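Local coordinates for protein 1-phosphatidylinositol 4,5-bisphosphate phosphodiesterase (PDB 6IRB) that belongs to the phospholipase C-beta family and is represented here by a very long, almost wholly helical region that folds back on itself, at residues A[161-164]-A[165-169]; A[173-176]-A[177-180]; A[191-194]-A[195-199]. The protein carries 2 engineered substitutions. All blocks are in the same frame, centred on the assembly; numbering follows the deposited sequence.

Overall arrangement
Contacts 1, 2 and 3 follow one another along helix 157-210, each joining residues one helical turn apart. Contact 1 closes before contact 2 opens, and contact 2 before contact 3. Centre to centre, contacts 1 and 2 lie about 17 Å apart, contacts 2 and 3 about 28 Å, and contacts 1 and 3 about 45 Å. Contacts 1 and 2 are sequence neighbours with no other touch; contacts 2 and 3, about 14 Å apart at their nearest atoms, do not touch. All three lie on the same side of the chain's centre, and the distance to it falls from about 83 to 68 to 41 Å. Each also reaches helix 18-150, the other arm of the hairpin.

Contact 1. Residues A[161-164]-A[165-169]; sequences DRRL and REKRQ
The carbonyl oxygens of Asp161 to Leu164 accept the amides of Arg165 to Arg168 in four consecutive i to i+4 hydrogen bonds, the signature of an unbroken alpha-helix. The first of them, Arg165 N to Asp161 O at 3.3 Å, is weak, whereas Glu166 N to Arg162 O measures 3.0 Å. Arg163 and Glu166 are three residues apart on the helix, with CA atoms 4.7 Å apart, and project to neighbouring positions. There they form a salt bridge: Arg163 NH1 donates to Glu166 OE2 at 2.6 Å, with an N-H...O angle of 138°. The carboxylate oxygen lies near the guanidinium plane and is met on its syn side, although the two planes are turned 44° apart. A bend at chi2 of Arg163 (114°) carries its end forward, toward Glu166. Lys167, one residue further on, lays its aliphatic chain over one guanidinium face, CG and CE both packing there. Its ammonium NZ ends 3.8 Å from Arg163 NH2, a pairing of like charges that the carboxylates nearby probably ease. Separately, Leu164 and Arg168 run side by side, and Leu164 CD1 sits 3.9 Å from Arg168 NH2, over one face of the guanidinium and displaced from the centre of the group. The cluster is a surface one near the start of helix 157-210, where the chain has just turned back from helix 18-150, and the salt bridge of Lys167 NZ with Glu148 ties it to the end of that helix.

Contact 2. Residues A[173-176]-A[177-180]; sequences KRFM and EEKK
An i to i+4 salt bridge on a continuous alpha-helix, within the antiparallel pairing of helix 157-210 with helix 18-150, characterises this contact: Arg174 NE stands 3.3 Å from Glu178 OE2. Arg174 NH2 is almost as near, 3.6 Å from the same Glu178 OE2. The approach is oblique, with guanidinium and carboxylate planes 70° apart, so the geometry is not that of a flat two-pronged pairing. The Arg174 chain leaves with CG anti to the backbone N (chi1 169°) and stays extended as far as NE, which carries its end forward to meet the extended Glu178. Beside it, the Phe175 ring and the Glu178 carboxylate run alongside each other with their planes only 21° apart; Phe175 CD1 is 4.1 Å from Glu178 OE1. Beneath the side chains, Glu178 N bonds to Arg174 O at 2.8 Å, and Lys179 N bonds to Phe175 O. The Glu178 carboxylate is shared: Gln138 hydrogen-bonds OE1, Lys137 makes a long, weak ion pair with OE2, and Arg174 holds OE2 from within the helix. With partners at both oxygens, its rotation is probably restricted and its charge stabilised by Arg174 and, weakly, Lys137, while Gln138 adds a neutral hydrogen bond.

Contact 3. Residues A[191-194]-A[195-199]; sequences EKLK and LAHSK
His197 packs its imidazole against Leu193, one turn earlier in the helix, and can be traced atom by atom from the backbone outward. Its CB lies 3.7 Å from Lys194 O, at the start of the side chain. CG follows with chi1 at -70°, anti to the carbonyl carbon, and this keeps the ring back along the helix toward the preceding turn: His197 CG is 3.8 Å from Leu193 O. The next ring atom, His197 ND1, lies 3.5 Å from the same Leu193 O. Further out the partners turn from polar to aliphatic. His197 CE1 meets the leucine branch, 3.5 Å from Leu193 CD1 and 3.7 Å from Leu193 CG. At the tip, His197 NE2 is 3.9 Å from Leu193 CD1, but its polar partner is Gln119, to which it is hydrogen-bonded. The methyl meets the ring at a slant, and the two side chains cross obliquely. Leu193 reaches this position with CG anti to its backbone N (chi1 -165°), with CD1 leading forward. The helix backbone fixes the spacing, since His197 N is hydrogen-bonded to Leu193 O at 3.1 Å with an N-H...O angle of 170°. A second pair, also four residues apart, joins Lys192 and Ala196: the NZ of Lys192 comes 3.7 Å from Ala196 CB. Of the touching residues, His197 alone is buried. Helix 18-150 explains this: Ile120 touches Leu193, Lys194 and His197, Leu123 touches Leu193, and Gln116 bonds through NE2 to His197 O, so this face of helix 157-210 is the one applied to the longer helix of the hairpin.

Contact 1. Residues A[161-164]-A[165-169]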
loop_
_atom_site.group_PDB
_atom_site.type_symbol
_atom_site.label_atom_id
_atom_site.label_comp_id
_atom_site.label_asym_id
_atom_site.label_seq_id
_atom_site.Cartn_x
_atom_site.Cartn_y
_atom_site.Cartn_z
ATOM N N ASP A 161 78.852 40.948 -8.434
ATOM C CA ASP A 161 78.677 39.691 -7.720
ATOM C C ASP A 161 78.267 39.906 -6.265
ATOM O O ASP A 161 77.518 39.096 -5.707
ATOM C CB ASP A 161 79.969 38.879 -7.835
ATOM C CG ASP A 161 80.221 38.392 -9.266
ATOM O OD1 ASP A 161 79.257 38.344 -10.066
ATOM O OD2 ASP A 161 81.388 38.082 -9.597
ATOM N N ARG A 162 78.764 40.964 -5.621
ATOM C CA ARG A 162 78.379 41.211 -4.233
ATOM C C ARG A 162 76.890 41.525 -4.092
ATOM O O ARG A 162 76.274 41.161 -3.082
ATOM C CB ARG A 162 79.194 42.379 -3.668
ATOM C CG ARG A 162 78.508 43.085 -2.497
ATOM C CD ARG A 162 77.781 44.359 -2.924
ATOM N NE ARG A 162 77.297 45.120 -1.780
ATOM C CZ ARG A 162 76.782 46.342 -1.862
ATOM N NH1 ARG A 162 76.673 46.939 -3.039
ATOM N NH2 ARG A 162 76.373 46.963 -0.768
ATOM N N ARG A 163 76.281 42.148 -5.108
ATOM C CA ARG A 163 74.906 42.626 -4.959
ATOM C C ARG A 163 73.899 41.513 -5.194
ATOM O O ARG A 163 72.895 41.432 -4.473
ATOM C CB ARG A 163 74.627 43.810 -5.895
ATOM C CG ARG A 163 73.145 44.275 -5.936
ATOM C CD ARG A 163 72.888 45.680 -5.377
ATOM N NE ARG A 163 71.503 46.129 -5.593
ATOM C CZ ARG A 163 70.576 46.252 -4.641
ATOM N NH1 ARG A 163 70.873 45.979 -3.378
ATOM N NH2 ARG A 163 69.353 46.673 -4.950
ATOM N N LEU A 164 74.111 40.675 -6.214
ATOM C CA LEU A 164 73.252 39.504 -6.350
ATOM C C LEU A 164 73.300 38.661 -5.079
ATOM O O LEU A 164 72.260 38.204 -4.593
ATOM C CB LEU A 164 73.618 38.694 -7.597
ATOM C CG LEU A 164 74.982 38.067 -7.891
ATOM C CD1 LEU A 164 75.251 36.794 -7.090
ATOM C CD2 LEU A 164 75.095 37.791 -9.388
ATOM N N ARG A 165 74.497 38.458 -4.515
ATOM C CA ARG A 165 74.595 37.742 -3.247
ATOM C C ARG A 165 73.759 38.428 -2.175
ATOM O O ARG A 165 73.111 37.763 -1.357
ATOM C CB ARG A 165 76.055 37.638 -2.815
ATOM C CG ARG A 165 76.752 36.391 -3.318
ATOM C CD ARG A 165 78.186 36.340 -2.830
ATOM N NE ARG A 165 78.359 37.067 -1.575
ATOM C CZ ARG A 165 78.221 36.527 -0.366
ATOM N NH1 ARG A 165 77.888 35.249 -0.237
ATOM N NH2 ARG A 165 78.403 37.272 0.716
ATOM N N GLU A 166 73.745 39.765 -2.186
ATOM C CA GLU A 166 72.846 40.530 -1.324
ATOM C C GLU A 166 71.388 40.353 -1.738
ATOM O O GLU A 166 70.514 40.113 -0.895
ATOM C CB GLU A 166 73.228 42.009 -1.368
ATOM C CG GLU A 166 72.576 42.852 -0.299
ATOM C CD GLU A 166 72.100 44.182 -0.856
ATOM O OE1 GLU A 166 71.273 44.848 -0.198
ATOM O OE2 GLU A 166 72.577 44.571 -1.946
ATOM N N LYS A 167 71.115 40.452 -3.040
ATOM C CA LYS A 167 69.747 40.364 -3.540
ATOM C C LYS A 167 69.191 38.959 -3.366
ATOM O O LYS A 167 68.130 38.769 -2.764
ATOM C CB LYS A 167 69.712 40.776 -5.014
ATOM C CG LYS A 167 69.799 42.285 -5.255
ATOM C CD LYS A 167 69.264 42.677 -6.636
ATOM C CE LYS A 167 69.028 44.181 -6.740
ATOM N NZ LYS A 167 68.651 44.663 -8.100
ATOM N N ARG A 168 69.893 37.964 -3.917
ATOM C CA ARG A 168 69.465 36.564 -3.866
ATOM C C ARG A 168 69.015 36.137 -2.476
ATOM O O ARG A 168 67.909 35.606 -2.306
ATOM C CB ARG A 168 70.621 35.682 -4.329
ATOM C CG ARG A 168 70.876 35.769 -5.809
ATOM C CD ARG A 168 71.023 34.424 -6.437
ATOM N NE ARG A 168 72.390 33.970 -6.202
ATOM C CZ ARG A 168 73.146 33.362 -7.109
ATOM N NH1 ARG A 168 72.667 33.127 -8.325
ATOM N NH2 ARG A 168 74.381 32.991 -6.798
ATOM N N GLN A 169 69.866 36.351 -1.465
ATOM C CA GLN A 169 69.493 35.960 -0.109
ATOM C C GLN A 169 68.297 36.759 0.395
ATOM O O GLN A 169 67.388 36.195 1.018
ATOM C CB GLN A 169 70.684 36.063 0.841
ATOM C CG GLN A 169 70.543 35.090 2.029
ATOM C CD GLN A 169 71.215 33.731 1.799
ATOM O OE1 GLN A 169 71.417 33.304 0.660
ATOM N NE2 GLN A 169 71.540 33.040 2.890
#

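Contact 2. Residues A[173-176]-A[177-180]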
loop_
_atom_site.group_PDB
_atom_site.type_symbol
_atom_site.label_atom_id
_atom_site.label_comp_id
_atom_site.label_asym_id
_atom_site.label_seq_id
_atom_site.Cartn_x
_atom_site.Cartn_y
_atom_site.Cartn_z
ATOM N N LYS A 173 64.785 35.072 1.622
ATOM C CA LYS A 173 63.906 35.475 2.721
ATOM C C LYS A 173 62.484 35.667 2.221
ATOM O O LYS A 173 61.535 35.092 2.764
ATOM C CB LYS A 173 64.394 36.778 3.365
ATOM C CG LYS A 173 65.255 36.650 4.619
ATOM C CD LYS A 173 65.445 38.032 5.265
ATOM C CE LYS A 173 66.632 38.096 6.219
ATOM N NZ LYS A 173 66.215 37.748 7.604
ATOM N N ARG A 174 62.329 36.456 1.158
ATOM C CA ARG A 174 61.008 36.741 0.613
ATOM C C ARG A 174 60.356 35.449 0.128
ATOM O O ARG A 174 59.159 35.224 0.354
ATOM C CB ARG A 174 61.127 37.812 -0.478
ATOM C CG ARG A 174 59.915 38.064 -1.355
ATOM C CD ARG A 174 60.349 38.647 -2.707
ATOM N NE ARG A 174 59.261 38.731 -3.686
ATOM C CZ ARG A 174 58.538 39.827 -3.916
ATOM N NH1 ARG A 174 58.783 40.940 -3.238
ATOM N NH2 ARG A 174 57.570 39.811 -4.828
ATOM N N PHE A 175 61.129 34.597 -0.562
ATOM C CA PHE A 175 60.604 33.323 -1.042
ATOM C C PHE A 175 60.083 32.476 0.100
ATOM O O PHE A 175 59.056 31.806 -0.030
ATOM C CB PHE A 175 61.697 32.533 -1.756
ATOM C CG PHE A 175 62.167 33.146 -3.039
ATOM C CD1 PHE A 175 61.527 34.247 -3.583
ATOM C CD2 PHE A 175 63.254 32.612 -3.712
ATOM C CE1 PHE A 175 61.964 34.797 -4.773
ATOM C CE2 PHE A 175 63.694 33.163 -4.906
ATOM C CZ PHE A 175 63.048 34.256 -5.436
HETATM N N MSE A 176 60.778 32.492 1.220
HETATM C CA MSE A 176 60.359 31.728 2.377
HETATM C C MSE A 176 59.139 32.319 3.060
HETATM O O MSE A 176 58.256 31.576 3.484
HETATM C CB MSE A 176 61.527 31.571 3.330
HETATM C CG MSE A 176 62.426 30.445 2.867
HETATM SE SE MSE A 176 64.283 30.621 3.385
HETATM C CE MSE A 176 64.422 29.108 4.612
ATOM N N GLU A 177 59.094 33.643 3.212
ATOM C CA GLU A 177 57.908 34.257 3.801
ATOM C C GLU A 177 56.686 34.008 2.920
ATOM O O GLU A 177 55.609 33.651 3.414
ATOM C CB GLU A 177 58.132 35.750 4.027
ATOM C CG GLU A 177 59.381 36.095 4.845
ATOM C CD GLU A 177 59.672 35.117 5.985
ATOM O OE1 GLU A 177 59.321 35.420 7.148
ATOM O OE2 GLU A 177 60.288 34.058 5.724
ATOM N N GLU A 178 56.833 34.223 1.608
ATOM C CA GLU A 178 55.784 33.860 0.659
ATOM C C GLU A 178 55.290 32.432 0.888
ATOM O O GLU A 178 54.080 32.170 0.905
ATOM C CB GLU A 178 56.289 34.032 -0.776
ATOM C CG GLU A 178 56.172 35.448 -1.325
ATOM C CD GLU A 178 56.813 35.615 -2.703
ATOM O OE1 GLU A 178 57.427 34.646 -3.201
ATOM O OE2 GLU A 178 56.677 36.708 -3.306
ATOM N N LYS A 179 56.225 31.493 1.071
ATOM C CA LYS A 179 55.859 30.099 1.294
ATOM C C LYS A 179 55.090 29.917 2.595
ATOM O O LYS A 179 54.096 29.179 2.639
ATOM C CB LYS A 179 57.113 29.231 1.293
ATOM C CG LYS A 179 57.650 28.956 -0.079
ATOM C CD LYS A 179 57.037 27.693 -0.662
ATOM C CE LYS A 179 57.230 27.645 -2.169
ATOM N NZ LYS A 179 57.296 26.250 -2.688
ATOM N N LYS A 180 55.542 30.578 3.665
ATOM C CA LYS A 180 54.833 30.532 4.938
ATOM C C LYS A 180 53.391 30.989 4.779
ATOM O O LYS A 180 52.469 30.340 5.282
ATOM C CB LYS A 180 55.567 31.404 5.960
ATOM C CG LYS A 180 54.668 32.073 6.994
ATOM C CD LYS A 180 55.451 32.542 8.233
ATOM C CE LYS A 180 56.046 33.943 8.065
ATOM N NZ LYS A 180 55.853 34.796 9.291
#

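Contact 3. Residues A[191-194]-A[195-199]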
loop_
_atom_site.group_PDB
_atom_site.type_symbol
_atom_site.label_atom_id
_atom_site.label_comp_id
_atom_site.label_asym_id
_atom_site.label_seq_id
_atom_site.Cartn_x
_atom_site.Cartn_y
_atom_site.Cartn_z
ATOM N N GLU A 191 40.630 23.928 6.446
ATOM C CA GLU A 191 39.822 23.762 7.653
ATOM C C GLU A 191 38.408 24.265 7.405
ATOM O O GLU A 191 37.430 23.547 7.645
ATOM C CB GLU A 191 40.459 24.457 8.852
ATOM C CG GLU A 191 40.117 23.735 10.137
ATOM C CD GLU A 191 40.943 24.184 11.323
ATOM O OE1 GLU A 191 40.809 25.360 11.727
ATOM O OE2 GLU A 191 41.713 23.352 11.858
ATOM N N LYS A 192 38.285 25.510 6.940
ATOM C CA LYS A 192 36.965 26.078 6.715
ATOM C C LYS A 192 36.142 25.161 5.812
ATOM O O LYS A 192 34.967 24.894 6.093
ATOM C CB LYS A 192 37.113 27.489 6.128
ATOM C CG LYS A 192 35.921 28.036 5.298
ATOM C CD LYS A 192 34.507 27.819 5.866
ATOM C CE LYS A 192 33.519 27.581 4.711
ATOM N NZ LYS A 192 32.100 27.588 5.134
ATOM N N LEU A 193 36.753 24.638 4.746
ATOM C CA LEU A 193 36.085 23.626 3.931
ATOM C C LEU A 193 35.586 22.451 4.771
ATOM O O LEU A 193 34.392 22.125 4.749
ATOM C CB LEU A 193 37.002 23.134 2.803
ATOM C CG LEU A 193 36.220 22.356 1.730
ATOM C CD1 LEU A 193 34.827 22.920 1.570
ATOM C CD2 LEU A 193 36.902 22.324 0.369
ATOM N N LYS A 194 36.493 21.762 5.478
ATOM C CA LYS A 194 36.047 20.607 6.253
ATOM C C LYS A 194 35.012 20.955 7.309
ATOM O O LYS A 194 34.144 20.125 7.606
ATOM C CB LYS A 194 37.214 19.893 6.915
ATOM C CG LYS A 194 38.060 19.075 5.984
ATOM C CD LYS A 194 39.337 18.666 6.674
ATOM C CE LYS A 194 40.262 17.943 5.722
ATOM N NZ LYS A 194 39.754 16.562 5.458
ATOM N N LEU A 195 35.043 22.176 7.851
ATOM C CA LEU A 195 34.008 22.557 8.813
ATOM C C LEU A 195 32.646 22.712 8.160
ATOM O O LEU A 195 31.628 22.417 8.793
ATOM C CB LEU A 195 34.376 23.838 9.559
ATOM C CG LEU A 195 35.487 23.736 10.610
ATOM C CD1 LEU A 195 35.380 24.869 11.631
ATOM C CD2 LEU A 195 35.437 22.382 11.303
ATOM N N ALA A 196 32.593 23.195 6.922
ATOM C CA ALA A 196 31.305 23.259 6.250
ATOM C C ALA A 196 30.751 21.859 6.040
ATOM O O ALA A 196 29.584 21.587 6.346
ATOM C CB ALA A 196 31.442 23.999 4.920
ATOM N N HIS A 197 31.591 20.946 5.547
ATOM C CA HIS A 197 31.161 19.567 5.333
ATOM C C HIS A 197 30.647 18.952 6.626
ATOM O O HIS A 197 29.588 18.314 6.648
ATOM C CB HIS A 197 32.297 18.749 4.730
ATOM C CG HIS A 197 32.610 19.118 3.309
ATOM N ND1 HIS A 197 33.899 19.214 2.829
ATOM C CD2 HIS A 197 31.802 19.439 2.270
ATOM C CE1 HIS A 197 33.871 19.558 1.553
ATOM N NE2 HIS A 197 32.610 19.702 1.188
ATOM N N SER A 198 31.407 19.117 7.709
ATOM C CA SER A 198 30.993 18.598 9.007
ATOM C C SER A 198 29.601 19.085 9.396
ATOM O O SER A 198 28.731 18.285 9.756
ATOM C CB SER A 198 32.003 18.998 10.076
ATOM O OG SER A 198 31.937 18.107 11.174
ATOM N N LYS A 199 29.384 20.402 9.388
ATOM C CA LYS A 199 28.065 20.914 9.754
ATOM C C LYS A 199 26.968 20.391 8.827
ATOM O O LYS A 199 25.886 20.022 9.296
ATOM C CB LYS A 199 28.090 22.438 9.840
ATOM C CG LYS A 199 28.407 22.853 11.292
ATOM C CD LYS A 199 29.014 24.235 11.459
ATOM C CE LYS A 199 28.790 24.754 12.886
ATOM N NZ LYS A 199 28.910 23.699 13.946
#